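Local coordinates for mitotic checkpoint control protein kinase BUB1 (Drosophila melanogaster, PDB 6JKK) that probably acts as an ATP-binding protein kinase of the mitotic checkpoint, represented here by its C-terminal kinase domain, at residues E266-S271 / M277-V282. Sequence-based numbering, arbitrary orientation.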
loop_
_atom_site.group_PDB
_atom_site.type_symbol
_atom_site.label_atom_id
_atom_site.label_comp_id
_atom_site.label_asym_id
_atom_site.label_seq_id
_atom_site.Cartn_x
_atom_site.Cartn_y
_atom_site.Cartn_z
ATOM N N GLU A 266 9.349 -16.070 2.642
ATOM C CA GLU A 266 9.469 -17.118 1.648
ATOM C C GLU A 266 8.354 -18.108 1.906
ATOM O O GLU A 266 8.188 -18.611 3.022
ATOM C CB GLU A 266 10.807 -17.835 1.756
ATOM C CG GLU A 266 12.004 -16.924 1.803
ATOM C CD GLU A 266 13.272 -17.712 2.000
ATOM O OE1 GLU A 266 13.872 -17.612 3.093
ATOM O OE2 GLU A 266 13.651 -18.451 1.067
ATOM N N VAL A 267 7.601 -18.393 0.858
ATOM C CA VAL A 267 6.440 -19.253 0.952
ATOM C C VAL A 267 6.753 -20.660 0.411
ATOM O O VAL A 267 7.409 -20.802 -0.622
ATOM C CB VAL A 267 5.272 -18.580 0.213
ATOM C CG1 VAL A 267 4.383 -19.583 -0.393
ATOM C CG2 VAL A 267 4.496 -17.687 1.163
ATOM N N VAL A 268 6.330 -21.695 1.139
ATOM C CA VAL A 268 6.481 -23.084 0.692
ATOM C C VAL A 268 5.217 -23.869 1.026
ATOM O O VAL A 268 4.409 -23.427 1.843
ATOM C CB VAL A 268 7.670 -23.796 1.378
ATOM C CG1 VAL A 268 8.962 -23.026 1.183
ATOM C CG2 VAL A 268 7.393 -23.992 2.860
ATOM N N GLN A 269 5.047 -25.032 0.407
ATOM C CA GLN A 269 3.960 -25.926 0.785
ATOM C C GLN A 269 4.301 -26.639 2.087
ATOM O O GLN A 269 5.401 -27.176 2.234
ATOM C CB GLN A 269 3.697 -26.959 -0.310
ATOM C CG GLN A 269 3.240 -26.357 -1.622
ATOM C CD GLN A 269 2.734 -27.394 -2.613
ATOM O OE1 GLN A 269 1.574 -27.803 -2.563
ATOM N NE2 GLN A 269 3.604 -27.815 -3.525
ATOM N N ARG A 270 3.367 -26.642 3.034
ATOM C CA ARG A 270 3.576 -27.360 4.287
ATOM C C ARG A 270 3.523 -28.860 4.059
ATOM O O ARG A 270 2.489 -29.483 4.269
ATOM C CB ARG A 270 2.539 -26.950 5.334
ATOM C CG ARG A 270 3.147 -26.252 6.537
ATOM C CD ARG A 270 4.268 -25.342 6.072
ATOM N NE ARG A 270 4.923 -24.614 7.154
ATOM C CZ ARG A 270 6.216 -24.311 7.163
ATOM N NH1 ARG A 270 6.993 -24.693 6.155
ATOM N NH2 ARG A 270 6.739 -23.641 8.181
ATOM N N SER A 271 4.643 -29.432 3.630
ATOM C CA SER A 271 4.727 -30.865 3.368
ATOM C C SER A 271 4.229 -31.663 4.571
ATOM O O SER A 271 4.533 -31.316 5.711
ATOM C CB SER A 271 6.172 -31.250 3.033
ATOM O OG SER A 271 6.242 -32.499 2.367
ATOM N N MET A 277 2.405 -21.997 3.366
ATOM C CA MET A 277 2.653 -21.206 4.564
ATOM C C MET A 277 4.049 -20.604 4.449
ATOM O O MET A 277 4.871 -21.084 3.660
ATOM C CB MET A 277 2.569 -22.088 5.820
ATOM C CG MET A 277 1.179 -22.631 6.115
ATOM S SD MET A 277 0.013 -21.313 6.495
ATOM C CE MET A 277 0.387 -21.058 8.234
ATOM N N PRO A 278 4.321 -19.541 5.219
ATOM C CA PRO A 278 5.699 -19.042 5.239
ATOM C C PRO A 278 6.650 -20.119 5.734
ATOM O O PRO A 278 6.255 -20.973 6.535
ATOM C CB PRO A 278 5.639 -17.894 6.249
ATOM C CG PRO A 278 4.210 -17.416 6.184
ATOM C CD PRO A 278 3.403 -18.675 5.984
ATOM N N LYS A 279 7.892 -20.077 5.262
ATOM C CA LYS A 279 8.907 -21.045 5.657
ATOM C C LYS A 279 9.213 -20.911 7.149
ATOM O O LYS A 279 9.579 -21.880 7.819
ATOM C CB LYS A 279 10.165 -20.801 4.827
ATOM C CG LYS A 279 11.176 -21.919 4.834
ATOM C CD LYS A 279 12.165 -21.704 3.701
ATOM C CE LYS A 279 13.323 -22.673 3.783
ATOM N NZ LYS A 279 14.252 -22.484 2.631
ATOM N N THR A 280 9.038 -19.695 7.657
ATOM C CA THR A 280 9.301 -19.372 9.056
ATOM C C THR A 280 8.229 -19.930 9.993
ATOM O O THR A 280 7.036 -19.688 9.799
ATOM C CB THR A 280 9.375 -17.838 9.250
ATOM O OG1 THR A 280 10.444 -17.304 8.459
ATOM C CG2 THR A 280 9.612 -17.492 10.707
ATOM N N ASN A 281 8.658 -20.677 11.007
ATOM C CA ASN A 281 7.749 -21.137 12.049
ATOM C C ASN A 281 7.419 -20.012 13.027
ATOM O O ASN A 281 8.320 -19.394 13.594
ATOM C CB ASN A 281 8.364 -22.311 12.815
ATOM C CG ASN A 281 8.621 -23.522 11.934
ATOM O OD1 ASN A 281 7.764 -23.927 11.149
ATOM N ND2 ASN A 281 9.809 -24.105 12.062
ATOM N N VAL A 282 6.130 -19.742 13.212
ATOM C CA VAL A 282 5.684 -18.833 14.262
ATOM C C VAL A 282 6.066 -19.460 15.601
ATOM O O VAL A 282 5.769 -20.630 15.837
ATOM C CB VAL A 282 4.159 -18.637 14.221
ATOM C CG1 VAL A 282 3.734 -17.556 15.200
ATOM C CG2 VAL A 282 3.702 -18.287 12.802
HETATM O O HOH W 1 9.320 -17.186 5.551
#
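Val268 and Met277 form an antiparallel hydrogen-bonded pair, Val268 N reaching Met277 O at 3.0 Å and Met277 N returning to Val268 O at 2.9 Å, while Val267 and Pro278 make the adjoining non-hydrogen-bonded pair. Pro278 lacks an N-H, but at this position none is called for; one residue on, Lys279 N donates to Glu266 O at 2.7 Å, and a water accepting from both Glu266 N and Thr280 N bridges the chains just beyond. The hairpin illustrates how a side chain from one arm can fold across the other. Bent at chi2 (38°), Arg270 crosses Met277 at about a right angle, its CD 3.7 Å from Met277 CB. Pro278 O lies over one guanidinium face, offset toward the rim, whereas Lys279 O sits near the plane at the edge and takes a weak bond from Arg270 NH2 at 3.4 Å. Cut back to an alanine, Arg270 would probably leave Met277 CB without the CD it packs on and Lys279 O without this donor. Lys279 NZ stays 4.4 Å from Glu266 OE2, beyond salt-bridge range. In the helical C-lobe of the kinase domain, Val267 meets Tyr250 of helix 246-261, and Pro278 touches His257 of that helix and Phe295 and Leu299 of helix 288-299.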